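Local coordinates for 1,3-1,4-beta-glucanase (Hordeum vulgare, PDB 1AQ0), which hydrolyses mixed-linkage 1,3-1,4-beta-glucans as an endo-acting glycosidase of family 17, probably cutting beta-1,4 bonds of cereal cell-wall glucan, at residues A[101-104]-A[105-108]; A[72-75]-A[76-80]. All coordinates share one frame; numbering follows the deposited sequence.

Interaction 1 (A[101-104]-A[105-108])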
loop_
_atom_site.group_PDB
_atom_site.type_symbol
_atom_site.label_atom_id
_atom_site.label_comp_id
_atom_site.label_asym_id
_atom_site.label_seq_id
_atom_site.Cartn_x
_atom_site.Cartn_y
_atom_site.Cartn_z
ATOM N N ASN A 101 -25.947 -9.685 14.899
ATOM C CA ASN A 101 -25.684 -11.020 14.363
ATOM C C ASN A 101 -24.528 -11.059 13.365
ATOM O O ASN A 101 -24.080 -12.132 12.961
ATOM C CB ASN A 101 -26.930 -11.561 13.661
ATOM C CG ASN A 101 -28.068 -11.838 14.614
ATOM O OD1 ASN A 101 -27.864 -12.335 15.719
ATOM N ND2 ASN A 101 -29.282 -11.528 14.183
ATOM N N LEU A 102 -24.046 -9.883 12.985
ATOM C CA LEU A 102 -22.973 -9.745 12.008
ATOM C C LEU A 102 -21.688 -10.501 12.345
ATOM O O LEU A 102 -21.311 -11.430 11.633
ATOM C CB LEU A 102 -22.695 -8.257 11.776
ATOM C CG LEU A 102 -22.293 -7.746 10.393
ATOM C CD1 LEU A 102 -23.132 -8.390 9.296
ATOM C CD2 LEU A 102 -22.465 -6.235 10.388
ATOM N N VAL A 103 -21.017 -10.122 13.427
ATOM C CA VAL A 103 -19.775 -10.800 13.798
ATOM C C VAL A 103 -19.969 -12.293 14.070
ATOM O O VAL A 103 -19.190 -13.115 13.588
ATOM C CB VAL A 103 -19.064 -10.096 14.980
ATOM C CG1 VAL A 103 -17.812 -10.861 15.376
ATOM C CG2 VAL A 103 -18.695 -8.678 14.579
ATOM N N PRO A 104 -21.012 -12.672 14.833
ATOM C CA PRO A 104 -21.227 -14.101 15.104
ATOM C C PRO A 104 -21.365 -14.903 13.802
ATOM O O PRO A 104 -20.754 -15.966 13.644
ATOM C CB PRO A 104 -22.532 -14.099 15.894
ATOM C CG PRO A 104 -22.455 -12.824 16.645
ATOM C CD PRO A 104 -21.960 -11.851 15.606
ATOM N N ALA A 105 -22.143 -14.369 12.861
ATOM C CA ALA A 105 -22.351 -15.030 11.574
ATOM C C ALA A 105 -21.043 -15.139 10.787
ATOM O O ALA A 105 -20.754 -16.183 10.200
ATOM C CB ALA A 105 -23.405 -14.290 10.762
ATOM N N MET A 106 -20.250 -14.069 10.778
ATOM C CA MET A 106 -18.978 -14.082 10.058
ATOM C C MET A 106 -18.019 -15.096 10.672
ATOM O O MET A 106 -17.337 -15.823 9.949
ATOM C CB MET A 106 -18.329 -12.692 10.043
ATOM C CG MET A 106 -19.052 -11.657 9.181
ATOM S SD MET A 106 -18.112 -10.106 9.040
ATOM C CE MET A 106 -18.801 -9.168 10.313
ATOM N N LYS A 107 -17.979 -15.150 12.003
ATOM C CA LYS A 107 -17.110 -16.087 12.717
ATOM C C LYS A 107 -17.474 -17.516 12.360
ATOM O O LYS A 107 -16.602 -18.333 12.067
ATOM C CB LYS A 107 -17.265 -15.937 14.228
ATOM C CG LYS A 107 -16.482 -14.820 14.888
ATOM C CD LYS A 107 -16.847 -14.778 16.374
ATOM C CE LYS A 107 -15.628 -14.710 17.288
ATOM N NZ LYS A 107 -15.095 -13.325 17.447
ATOM N N ASN A 108 -18.772 -17.814 12.394
ATOM C CA ASN A 108 -19.256 -19.156 12.083
ATOM C C ASN A 108 -18.976 -19.564 10.643
ATOM O O ASN A 108 -18.581 -20.702 10.389
ATOM C CB ASN A 108 -20.751 -19.293 12.415
ATOM C CG ASN A 108 -21.016 -19.330 13.910
ATOM O OD1 ASN A 108 -20.108 -19.570 14.703
ATOM N ND2 ASN A 108 -22.261 -19.098 14.304
#

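Interaction 2 (A[72-75]-A[76-80])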
loop_
_atom_site.group_PDB
_atom_site.type_symbol
_atom_site.label_atom_id
_atom_site.label_comp_id
_atom_site.label_asym_id
_atom_site.label_seq_id
_atom_site.Cartn_x
_atom_site.Cartn_y
_atom_site.Cartn_z
ATOM N N TRP A 72 -24.437 -24.210 5.267
ATOM C CA TRP A 72 -24.489 -23.170 4.240
ATOM C C TRP A 72 -23.246 -23.279 3.353
ATOM O O TRP A 72 -23.339 -23.239 2.124
ATOM C CB TRP A 72 -24.557 -21.778 4.879
ATOM C CG TRP A 72 -24.881 -20.681 3.895
ATOM C CD1 TRP A 72 -26.128 -20.249 3.529
ATOM C CD2 TRP A 72 -23.947 -19.914 3.113
ATOM N NE1 TRP A 72 -26.027 -19.271 2.563
ATOM C CE2 TRP A 72 -24.702 -19.049 2.289
ATOM C CE3 TRP A 72 -22.546 -19.884 3.023
ATOM C CZ2 TRP A 72 -24.103 -18.161 1.382
ATOM C CZ3 TRP A 72 -21.951 -19.000 2.119
ATOM C CH2 TRP A 72 -22.732 -18.154 1.312
ATOM N N VAL A 73 -22.085 -23.434 3.983
ATOM C CA VAL A 73 -20.825 -23.567 3.262
ATOM C C VAL A 73 -20.811 -24.836 2.410
ATOM O O VAL A 73 -20.393 -24.807 1.255
ATOM C CB VAL A 73 -19.618 -23.550 4.237
ATOM C CG1 VAL A 73 -18.346 -23.982 3.534
ATOM C CG2 VAL A 73 -19.446 -22.158 4.809
ATOM N N LYS A 74 -21.326 -25.936 2.953
ATOM C CA LYS A 74 -21.353 -27.193 2.216
ATOM C C LYS A 74 -22.236 -27.145 0.975
ATOM O O LYS A 74 -21.835 -27.617 -0.091
ATOM C CB LYS A 74 -21.792 -28.345 3.115
ATOM C CG LYS A 74 -21.888 -29.663 2.383
ATOM C CD LYS A 74 -22.156 -30.812 3.329
ATOM C CE LYS A 74 -22.323 -32.104 2.544
ATOM N NZ LYS A 74 -21.576 -33.260 3.139
ATOM N N SER A 75 -23.421 -26.551 1.109
ATOM C CA SER A 75 -24.374 -26.454 0.008
ATOM C C SER A 75 -24.083 -25.355 -1.008
ATOM O O SER A 75 -24.400 -25.494 -2.190
ATOM C CB SER A 75 -25.793 -26.229 0.554
ATOM O OG SER A 75 -26.157 -27.231 1.487
ATOM N N ASN A 76 -23.461 -24.274 -0.565
ATOM C CA ASN A 76 -23.229 -23.155 -1.466
ATOM C C ASN A 76 -21.803 -22.867 -1.895
ATOM O O ASN A 76 -21.593 -22.111 -2.846
ATOM C CB ASN A 76 -23.874 -21.895 -0.887
ATOM C CG ASN A 76 -25.363 -22.073 -0.632
ATOM O OD1 ASN A 76 -26.130 -22.336 -1.555
ATOM N ND2 ASN A 76 -25.773 -21.944 0.626
ATOM N N ILE A 77 -20.828 -23.451 -1.201
ATOM C CA ILE A 77 -19.418 -23.245 -1.542
ATOM C C ILE A 77 -18.760 -24.559 -1.980
ATOM O O ILE A 77 -18.314 -24.691 -3.119
ATOM C CB ILE A 77 -18.612 -22.649 -0.352
ATOM C CG1 ILE A 77 -19.293 -21.390 0.199
ATOM C CG2 ILE A 77 -17.190 -22.321 -0.787
ATOM C CD1 ILE A 77 -19.411 -20.255 -0.789
ATOM N N GLN A 78 -18.749 -25.547 -1.089
ATOM C CA GLN A 78 -18.140 -26.839 -1.390
ATOM C C GLN A 78 -18.793 -27.545 -2.567
ATOM O O GLN A 78 -18.144 -28.320 -3.267
ATOM C CB GLN A 78 -18.184 -27.749 -0.170
ATOM C CG GLN A 78 -17.316 -27.291 0.970
ATOM C CD GLN A 78 -17.424 -28.206 2.165
ATOM O OE1 GLN A 78 -18.217 -27.966 3.077
ATOM N NE2 GLN A 78 -16.639 -29.275 2.160
ATOM N N ALA A 79 -20.071 -27.262 -2.794
ATOM C CA ALA A 79 -20.811 -27.875 -3.888
ATOM C C ALA A 79 -20.366 -27.394 -5.269
ATOM O O ALA A 79 -20.783 -27.950 -6.287
ATOM C CB ALA A 79 -22.304 -27.630 -3.711
ATOM N N TYR A 80 -19.530 -26.361 -5.311
ATOM C CA TYR A 80 -19.057 -25.824 -6.589
ATOM C C TYR A 80 -17.535 -25.714 -6.610
ATOM O O TYR A 80 -16.984 -24.614 -6.579
ATOM C CB TYR A 80 -19.688 -24.449 -6.856
ATOM C CG TYR A 80 -21.195 -24.451 -6.781
ATOM C CD1 TYR A 80 -21.969 -24.881 -7.859
ATOM C CD2 TYR A 80 -21.850 -24.055 -5.615
ATOM C CE1 TYR A 80 -23.360 -24.916 -7.774
ATOM C CE2 TYR A 80 -23.236 -24.087 -5.522
ATOM C CZ TYR A 80 -23.986 -24.515 -6.603
ATOM O OH TYR A 80 -25.363 -24.516 -6.518
#

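Interaction 1 (A[101-104]-A[105-108])
From Asn101 to Asn108 the backbone makes the opening turns of helix 102-115, and four bonds of the alpha-helical kind join residues four apart. The N-H groups of Ala105, Met106, Lys107 and Asn108 point to the carbonyls of Asn101, Leu102, Val103 and Pro104. The shortest runs from Lys107 N to Val103 O, 2.8 Å and fairly straight at 164°. Pro104 has no N-H to give. It sits in the first turn, where a helix has no carbonyl one turn back to receive one.

Met106 makes the main side-chain contact. Its CG passes 3.3 Å from Leu102 O. The chain then bends at the sulfur (chi3 -94°), which turns CE back along the helix. CE ends 3.8 Å from Leu102 CG and 4.3 Å from Val103 CG2, so the methyl lies against both residues. This face is the inner one: Leu102 and Met106 also touch Thr125 of strand 122-128, which helix 102-115 links to strand 84-92 in a beta-alpha-beta unit of the barrel.

Val103 and Lys107 pair one turn apart. Val103 CG1 stands anti to the backbone N (chi1 178°) and meets Lys107 CD at 4.2 Å. The lysine NZ lies near Arg160, a like charge. Ala105 and Pro104 rest on Ala63 of helix 59-64, and Asn108 ND2 bonds to Leu62 O.

Four main-chain bonds thus pair the carbonyls of Asn101 to Pro104 with the N-H groups one turn on. Val103 and Met106 also pack on Val154 of helix 145-161. The lysine carries its charge on outward, its carbon chain alone packing on Val103.

Interaction 2 (A[72-75]-A[76-80])
Asn76 folds its side chain back over the indole of Trp72, one turn earlier in helix 66-78. Its CB lies 4.2 Å from the centroid of the six-membered ring, only 6° off the normal, a CH-pi contact. CG then leads to the amide, whose plane is turned 55° from the ring. ND2 lies over the five-membered ring on the same face, 3.2 Å above the plane. Trp72 NE1 is also a donor, so ND2 instead gives a weak bond to Trp72 O at 3.1 Å, beside the main-chain bond from Asn76 N.

Trp72 CZ3 meets Ile77 CG1 at 4.1 Å. Both residues also touch Val88 of strand 84-92, so this side faces the barrel sheet. With an alanine at Trp72, the Asn76 amide would probably lose the surface it lies on and be freer to turn, and Ile77 would lose an apolar neighbour.

Val73 O takes two N-H groups, from Ile77 N (2.8 Å) and Gln78 N (3.0 Å). The second spans five residues and marks the wider pi-type turn. Near its C-terminal end the helix thus has two carbonyls that each take two N-H groups, one bond weak, and an amide laid over an indole.

Interaction 2 comes first along the chain, in the last turns of helix 66-78. Interaction 1 follows strand 84-92 and opens helix 102-115. Their centres are 18 Å apart and their nearest atoms about 6 Å, so they do not touch. The two helices do: Val73 rests on Ala112 and Leu113, and Asn108 on Pro66 and Ala69. Both helices belong to the outer layer of a TIM barrel, round its parallel sheet. Interaction 1 marks a helix start and so lies toward the C-terminal ends of the strands; interaction 2 lies near a helix end, toward their N-terminal ends. Each is local packing at or near one end of a helix in the outer layer of the barrel.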